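Local coordinates for protein mnemiopsin 1 (Mnemiopsis leidyi, PDB 5VP3) that serves as a calcium-regulated bioluminescent photoprotein of a comb jelly, probably emitting light when calcium occupies its EF-hand loops, at residues Tyr13-Ser16 / Val17-Trp21; Leu36-Arg39 / Phe40-Asp44; Val134-Asp137 / Asp138-Thr142. One frame throughout, in Å; residues are numbered along the deposited sequence.

Contact 1. Residues Tyr13-Ser16 / Val17-Trp21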
loop_
_atom_site.group_PDB
_atom_site.type_symbol
_atom_site.label_atom_id
_atom_site.label_comp_id
_atom_site.label_asym_id
_atom_site.label_seq_id
_atom_site.Cartn_x
_atom_site.Cartn_y
_atom_site.Cartn_z
ATOM N N TYR A 13 9.817 -3.927 14.696
ATOM C CA TYR A 13 10.629 -4.842 13.908
ATOM C C TYR A 13 12.075 -4.368 13.829
ATOM O O TYR A 13 13.008 -5.162 13.971
ATOM C CB TYR A 13 10.031 -4.986 12.514
ATOM C CG TYR A 13 10.978 -5.619 11.577
ATOM C CD1 TYR A 13 11.317 -6.954 11.714
ATOM C CD2 TYR A 13 11.565 -4.890 10.572
ATOM C CE1 TYR A 13 12.206 -7.546 10.857
ATOM C CE2 TYR A 13 12.460 -5.470 9.702
ATOM C CZ TYR A 13 12.775 -6.801 9.852
ATOM O OH TYR A 13 13.657 -7.394 8.984
ATOM N N LEU A 14 12.284 -3.082 13.573
ATOM C CA LEU A 14 13.637 -2.584 13.429
ATOM C C LEU A 14 14.414 -2.815 14.710
ATOM O O LEU A 14 15.540 -3.329 14.684
ATOM C CB LEU A 14 13.613 -1.106 13.073
ATOM C CG LEU A 14 13.017 -0.825 11.688
ATOM C CD1 LEU A 14 12.845 0.650 11.537
ATOM C CD2 LEU A 14 13.923 -1.409 10.558
ATOM N N ARG A 15 13.806 -2.478 15.852
ATOM C CA ARG A 15 14.515 -2.656 17.124
ATOM C C ARG A 15 14.790 -4.135 17.405
ATOM O O ARG A 15 15.818 -4.472 17.996
ATOM C CB ARG A 15 13.727 -2.037 18.285
ATOM C CG ARG A 15 13.443 -0.521 18.202
ATOM C CD ARG A 15 14.567 0.299 17.512
ATOM N NE ARG A 15 14.234 1.736 17.458
ATOM C CZ ARG A 15 14.563 2.576 16.467
ATOM N NH1 ARG A 15 15.240 2.162 15.403
ATOM N NH2 ARG A 15 14.223 3.853 16.546
ATOM N N SER A 16 13.908 -5.029 16.954
ATOM C CA SER A 16 14.119 -6.455 17.148
ATOM C C SER A 16 15.350 -6.974 16.414
ATOM O O SER A 16 15.894 -8.008 16.819
ATOM C CB SER A 16 12.883 -7.239 16.700
ATOM O OG SER A 16 12.733 -7.255 15.285
ATOM N N VAL A 17 15.800 -6.297 15.355
ATOM C CA VAL A 17 16.993 -6.714 14.613
ATOM C C VAL A 17 18.139 -5.714 14.794
ATOM O O VAL A 17 19.099 -5.712 14.011
ATOM C CB VAL A 17 16.678 -6.947 13.119
ATOM C CG1 VAL A 17 15.622 -8.008 12.954
ATOM C CG2 VAL A 17 16.187 -5.679 12.420
ATOM N N GLY A 18 18.034 -4.830 15.781
ATOM C CA GLY A 18 19.118 -3.924 16.089
ATOM C C GLY A 18 19.268 -2.770 15.137
ATOM O O GLY A 18 20.341 -2.172 15.090
ATOM N N ASN A 19 18.231 -2.419 14.380
ATOM C CA ASN A 19 18.336 -1.328 13.419
ATOM C C ASN A 19 18.086 -0.033 14.184
ATOM O O ASN A 19 17.080 0.082 14.886
ATOM C CB ASN A 19 17.355 -1.546 12.266
ATOM C CG ASN A 19 17.312 -0.394 11.301
ATOM O OD1 ASN A 19 17.012 0.711 11.684
ATOM N ND2 ASN A 19 17.604 -0.658 10.032
ATOM N N THR A 20 19.025 0.916 14.104
ATOM C CA THR A 20 18.991 2.121 14.943
ATOM C C THR A 20 18.301 3.305 14.267
ATOM O O THR A 20 18.442 4.441 14.732
ATOM C CB THR A 20 20.423 2.547 15.322
ATOM O OG1 THR A 20 21.176 2.716 14.121
ATOM C CG2 THR A 20 21.111 1.506 16.188
ATOM N N TRP A 21 17.585 3.074 13.176
ATOM C CA TRP A 21 17.103 4.173 12.345
ATOM C C TRP A 21 16.253 5.138 13.155
ATOM O O TRP A 21 15.437 4.727 14.002
ATOM C CB TRP A 21 16.303 3.611 11.162
ATOM C CG TRP A 21 15.664 4.598 10.268
ATOM C CD1 TRP A 21 16.177 5.107 9.092
ATOM C CD2 TRP A 21 14.383 5.191 10.437
ATOM N NE1 TRP A 21 15.285 5.990 8.539
ATOM C CE2 TRP A 21 14.175 6.059 9.343
ATOM C CE3 TRP A 21 13.388 5.086 11.414
ATOM C CZ2 TRP A 21 13.005 6.800 9.196
ATOM C CZ3 TRP A 21 12.236 5.827 11.268
ATOM C CH2 TRP A 21 12.047 6.665 10.173
#
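Leu14 and Arg15, in the last turn of helix 9-16, reach forward to Gly18, Asn19 and Trp21 in a local helix-ending contact on the protein surface. Two nested backbone bonds close the helix: Asn19 N to Leu14 O (2.9 Å) and Gly18 N to Arg15 O (3.2 Å). Leu14 O also accepts from Val17 N, the two donors standing over opposite faces of its carbonyl. Gly18 turns the chain with a phi of 76°, which a residue without a side chain adopts easily.

Arg15 ties down what follows. Bent at chi2 (-34°), its chain swings the guanidinium forward, and both end nitrogens grip Trp21 O in the guanidinium plane, Arg15 NH1 at 2.9 Å and Arg15 NH2 at 3.0 Å. Arg15 NH1 also serves Asn19 O at 2.8 Å, somewhat tilted from that plane. Replacing Arg15 with alanine would probably leave both carbonyls without these donors and the loop after the helix freer to move. Asn19 suits its place because its amide works twice: OD1 accepts from Trp21 N at 2.9 Å, an Asx turn, while ND2 reaches Glu110 and Glu114 on helix 101-117. Alongside it lies Leu14, whose CD2 meets Asn19 CG at 3.6 Å and which also packs on Val107. This nested pair of bonds, with a positive-phi glycine as the C-prime residue, is the signature of the Schellman motif.

Contact 2. Residues Leu36-Arg39 / Phe40-Asp44. With CD (cadmium ion), chain B.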
loop_
_atom_site.group_PDB
_atom_site.type_symbol
_atom_site.label_atom_id
_atom_site.label_comp_id
_atom_site.label_asym_id
_atom_site.label_seq_id
_atom_site.Cartn_x
_atom_site.Cartn_y
_atom_site.Cartn_z
ATOM N N LEU A 36 1.425 12.298 0.853
ATOM C CA LEU A 36 1.062 11.511 2.028
ATOM C C LEU A 36 -0.164 12.092 2.710
ATOM O O LEU A 36 -1.138 11.375 2.976
ATOM C CB LEU A 36 2.244 11.412 2.998
ATOM C CG LEU A 36 3.322 10.420 2.556
ATOM C CD1 LEU A 36 4.572 10.653 3.341
ATOM C CD2 LEU A 36 2.898 8.940 2.677
ATOM N N TYR A 37 -0.174 13.411 2.940
ATOM C CA TYR A 37 -1.314 13.990 3.659
ATOM C C TYR A 37 -2.608 13.871 2.851
ATOM O O TYR A 37 -3.705 13.652 3.418
ATOM C CB TYR A 37 -1.010 15.446 4.019
ATOM C CG TYR A 37 -0.119 15.536 5.241
ATOM C CD1 TYR A 37 -0.516 14.964 6.435
ATOM C CD2 TYR A 37 1.116 16.176 5.201
ATOM C CE1 TYR A 37 0.288 15.013 7.555
ATOM C CE2 TYR A 37 1.932 16.225 6.321
ATOM C CZ TYR A 37 1.507 15.637 7.506
ATOM O OH TYR A 37 2.282 15.653 8.667
ATOM N N LYS A 38 -2.502 13.969 1.530
ATOM C CA LYS A 38 -3.675 13.777 0.683
ATOM C C LYS A 38 -4.186 12.340 0.777
ATOM O O LYS A 38 -5.398 12.100 0.779
ATOM C CB LYS A 38 -3.322 14.151 -0.758
ATOM C CG LYS A 38 -4.390 13.820 -1.751
ATOM C CD LYS A 38 -4.144 14.519 -3.087
ATOM C CE LYS A 38 -5.368 14.347 -4.007
ATOM N NZ LYS A 38 -5.226 15.097 -5.273
ATOM N N ARG A 39 -3.278 11.372 0.851
ATOM C CA ARG A 39 -3.708 9.990 1.043
ATOM C C ARG A 39 -4.368 9.816 2.394
ATOM O O ARG A 39 -5.419 9.171 2.501
ATOM C CB ARG A 39 -2.535 9.029 0.922
ATOM C CG ARG A 39 -2.241 8.594 -0.461
ATOM C CD ARG A 39 -2.704 7.165 -0.714
ATOM N NE ARG A 39 -2.416 6.909 -2.113
ATOM C CZ ARG A 39 -1.196 6.699 -2.597
ATOM N NH1 ARG A 39 -0.141 6.652 -1.795
ATOM N NH2 ARG A 39 -1.032 6.518 -3.892
ATOM N N PHE A 40 -3.786 10.407 3.442
ATOM C CA PHE A 40 -4.413 10.293 4.756
ATOM C C PHE A 40 -5.830 10.829 4.712
ATOM O O PHE A 40 -6.784 10.149 5.104
ATOM C CB PHE A 40 -3.614 11.037 5.815
ATOM C CG PHE A 40 -4.127 10.817 7.211
ATOM C CD1 PHE A 40 -5.216 11.528 7.679
ATOM C CD2 PHE A 40 -3.524 9.908 8.047
ATOM C CE1 PHE A 40 -5.702 11.331 8.942
ATOM C CE2 PHE A 40 -4.011 9.696 9.320
ATOM C CZ PHE A 40 -5.118 10.420 9.766
ATOM N N ASP A 41 -5.988 12.034 4.190
ATOM C CA ASP A 41 -7.279 12.684 4.242
ATOM C C ASP A 41 -8.284 11.967 3.355
ATOM O O ASP A 41 -9.474 11.934 3.662
ATOM C CB ASP A 41 -7.101 14.146 3.846
ATOM C CG ASP A 41 -6.336 14.939 4.894
ATOM O OD1 ASP A 41 -6.208 14.447 6.039
ATOM O OD2 ASP A 41 -5.832 16.042 4.583
ATOM N N THR A 42 -7.833 11.369 2.264
ATOM C CA THR A 42 -8.767 10.573 1.480
ATOM C C THR A 42 -9.203 9.328 2.241
ATOM O O THR A 42 -10.365 8.921 2.145
ATOM C CB THR A 42 -8.143 10.171 0.160
ATOM O OG1 THR A 42 -7.668 11.344 -0.519
ATOM C CG2 THR A 42 -9.165 9.456 -0.683
ATOM N N PHE A 43 -8.275 8.707 2.992
ATOM C CA PHE A 43 -8.581 7.486 3.730
ATOM C C PHE A 43 -9.423 7.788 4.962
ATOM O O PHE A 43 -10.227 6.957 5.380
ATOM C CB PHE A 43 -7.287 6.806 4.184
ATOM C CG PHE A 43 -6.592 5.976 3.125
ATOM C CD1 PHE A 43 -7.296 5.304 2.153
ATOM C CD2 PHE A 43 -5.213 5.848 3.147
ATOM C CE1 PHE A 43 -6.631 4.526 1.194
ATOM C CE2 PHE A 43 -4.544 5.083 2.201
ATOM C CZ PHE A 43 -5.257 4.407 1.234
ATOM N N ASP A 44 -9.239 8.968 5.553
ATOM C CA ASP A 44 -9.884 9.334 6.817
ATOM C C ASP A 44 -11.333 9.709 6.501
ATOM O O ASP A 44 -11.695 10.873 6.307
ATOM C CB ASP A 44 -9.114 10.465 7.471
ATOM C CG ASP A 44 -9.761 10.940 8.729
ATOM O OD1 ASP A 44 -10.672 10.238 9.198
ATOM O OD2 ASP A 44 -9.358 12.012 9.224
HETATM CD CD CD B . -11.101 8.728 10.696
HETATM O O HOH W 1 -11.625 7.328 12.653
#
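Thr42 binds Lys38 O twice, through its side-chain OG1 at 2.7 Å and through its backbone N at 2.9 Å, in the last turns of helix 30-43, the helix that enters the first EF-hand loop. With OG1 beside its own backbone N (chi1 -54°), the threonine folds its hydroxyl back along the helix, and its two donors approach the carbonyl from opposite faces. The hydroxyl thus finds its acceptor within the helix, which is how threonine is commonly accommodated there.

Regular helical bonds surround this pair, Phe40 N to Leu36 O, Asp41 N to Tyr37 O and Phe43 N to Arg39 O, each at 2.9 Å. Arg39 and Phe43, one turn apart, lie side by side and point the same way, the guanidinium and ring planes 30° apart. The touch is made by the aliphatic part of the arginine, Arg39 CD lying 4.0 Å from Phe43 CE2. The carboxylate of Asp41 forms a salt bridge with Arg98, and the guanidinium of Arg39 goes on to a cation-pi contact with Phe189.

Large aromatic residues suit the buried side of this helix: Phe40 meets Trp101 edge-to-face, the ring of Phe43 meets Trp59, and both phenylalanines touch Met51. At the helix end Asp44 leaves helical geometry and begins the metal loop: Asp44 OD1 binds cadmium at 2.2 Å together with Asp46, Asp48, Lys50 and Glu55, whereas Asp44 OD2 accepts a hydrogen bond from Gly49 N.

Contact 3. Residues Val134-Asp137 / Asp138-Thr142. With CD (cadmium ion), chain C.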
loop_
_atom_site.group_PDB
_atom_site.type_symbol
_atom_site.label_atom_id
_atom_site.label_comp_id
_atom_site.label_asym_id
_atom_site.label_seq_id
_atom_site.Cartn_x
_atom_site.Cartn_y
_atom_site.Cartn_z
ATOM N N VAL A 134 -7.139 -10.658 -7.490
ATOM C CA VAL A 134 -8.461 -10.058 -7.454
ATOM C C VAL A 134 -8.678 -9.188 -8.690
ATOM O O VAL A 134 -9.769 -9.176 -9.281
ATOM C CB VAL A 134 -8.615 -9.292 -6.127
ATOM C CG1 VAL A 134 -9.881 -8.505 -6.080
ATOM C CG2 VAL A 134 -8.618 -10.277 -4.984
ATOM N N LEU A 135 -7.645 -8.459 -9.109
ATOM C CA LEU A 135 -7.746 -7.622 -10.305
ATOM C C LEU A 135 -7.948 -8.459 -11.553
ATOM O O LEU A 135 -8.558 -8.010 -12.521
ATOM C CB LEU A 135 -6.473 -6.775 -10.485
ATOM C CG LEU A 135 -6.370 -5.385 -9.851
ATOM C CD1 LEU A 135 -6.638 -5.476 -8.457
ATOM C CD2 LEU A 135 -4.964 -4.893 -10.031
ATOM N N ASP A 136 -7.361 -9.635 -11.580
ATOM C CA ASP A 136 -7.390 -10.456 -12.762
ATOM C C ASP A 136 -8.761 -11.068 -12.906
ATOM O O ASP A 136 -8.886 -12.262 -12.755
ATOM C CB ASP A 136 -6.346 -11.555 -12.664
ATOM C CG ASP A 136 -6.424 -12.529 -13.819
ATOM O OD1 ASP A 136 -7.014 -12.173 -14.862
ATOM O OD2 ASP A 136 -5.905 -13.665 -13.672
ATOM N N ASP A 137 -9.780 -10.286 -13.219
ATOM C CA ASP A 137 -11.136 -10.819 -13.316
ATOM C C ASP A 137 -11.315 -11.716 -14.533
ATOM O O ASP A 137 -12.258 -12.514 -14.540
ATOM C CB ASP A 137 -12.107 -9.645 -13.380
ATOM C CG ASP A 137 -13.471 -9.929 -12.732
ATOM O OD1 ASP A 137 -13.631 -10.901 -11.947
ATOM O OD2 ASP A 137 -14.374 -9.108 -13.026
ATOM N N ASP A 138 -10.417 -11.582 -15.538
ATOM C CA ASP A 138 -10.334 -12.443 -16.736
ATOM C C ASP A 138 -10.149 -13.900 -16.391
ATOM O O ASP A 138 -10.509 -14.775 -17.180
ATOM C CB ASP A 138 -9.097 -12.075 -17.609
ATOM C CG ASP A 138 -9.356 -10.954 -18.558
ATOM O OD1 ASP A 138 -10.499 -10.454 -18.635
ATOM O OD2 ASP A 138 -8.408 -10.566 -19.235
ATOM N N GLY A 139 -9.382 -14.176 -15.349
ATOM C CA GLY A 139 -8.845 -15.514 -15.225
ATOM C C GLY A 139 -7.618 -15.823 -16.044
ATOM O O GLY A 139 -7.193 -16.984 -16.052
ATOM N N ASP A 140 -7.020 -14.846 -16.727
ATOM C CA ASP A 140 -5.960 -15.190 -17.665
ATOM C C ASP A 140 -4.600 -15.201 -17.027
ATOM O O ASP A 140 -3.610 -15.439 -17.731
ATOM C CB ASP A 140 -5.971 -14.261 -18.880
ATOM C CG ASP A 140 -5.631 -12.822 -18.548
ATOM O OD1 ASP A 140 -5.435 -12.451 -17.352
ATOM O OD2 ASP A 140 -5.577 -12.056 -19.524
ATOM N N GLY A 141 -4.522 -15.004 -15.707
ATOM C CA GLY A 141 -3.244 -15.075 -15.057
ATOM C C GLY A 141 -2.457 -13.798 -15.102
ATOM O O GLY A 141 -1.330 -13.780 -14.604
ATOM N N THR A 142 -3.035 -12.720 -15.635
ATOM C CA THR A 142 -2.351 -11.433 -15.790
ATOM C C THR A 142 -3.319 -10.288 -15.533
ATOM O O THR A 142 -4.530 -10.472 -15.400
ATOM C CB THR A 142 -1.778 -11.240 -17.200
ATOM O OG1 THR A 142 -2.866 -11.064 -18.122
ATOM C CG2 THR A 142 -0.948 -12.457 -17.623
HETATM CD CD CD C . -6.609 -10.709 -16.522
HETATM O O HOH W 2 -6.356 -9.803 -19.054
#
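An EF-hand loop begins here, where helix 123-135 gives way to Asp136 and the chain wraps round a cadmium ion. Asp136 holds the loop through both carboxylate oxygens. Asp136 OD1 binds the metal at 2.2 Å and accepts from Asp140 N at 3.3 Å on its syn lone pair, while Asp136 OD2 takes Gly141 N at 2.8 Å, 32° out of the carboxylate plane. Asp140 OD1 is the second ligand, at 2.3 Å from cadmium, and it also accepts from Thr142 N at 3.0 Å, closing an Asx turn. Thr142 adds its backbone O at 2.4 Å from cadmium, a duty that depends little on residue type; its hydroxyl is hydrogen-bonded to Lys176. The carboxylate of Glu147 supplies further ligands. Glycine suits its place at Gly139 and Gly141, whose backbone angles would press any CB against the preceding carbonyl oxygen.

Asp136 OD1 and Asp140 OD1 come within 3.0 Å of each other, a closeness of two negative oxygens that the shared cation probably makes tolerable. Such a cluster of anionic and carbonyl oxygens, braced by backbone N-H groups, is consistent with a loop made for calcium, whose place cadmium takes here.

In the fold
Along the chain the contacts follow one another without overlap, each at the C-terminal end of a helix: contact 1 on helix 9-16, contact 2 on helix 30-43, contact 3 after helix 123-135. Contacts 1 and 3 lie on opposite sides of the chain's centre, their centres about 38 Å apart; the centre of contact 2 is about 28 Å from that of contact 1 and about 29 Å from that of contact 3, and none touches another. Helix 101-117 links the first two, meeting side chains of both. Contacts 2 and 3 each lead into a separate metal loop, so ion binding is spread over distant parts of the fold, as suits a photoprotein probably governed by several calcium sites.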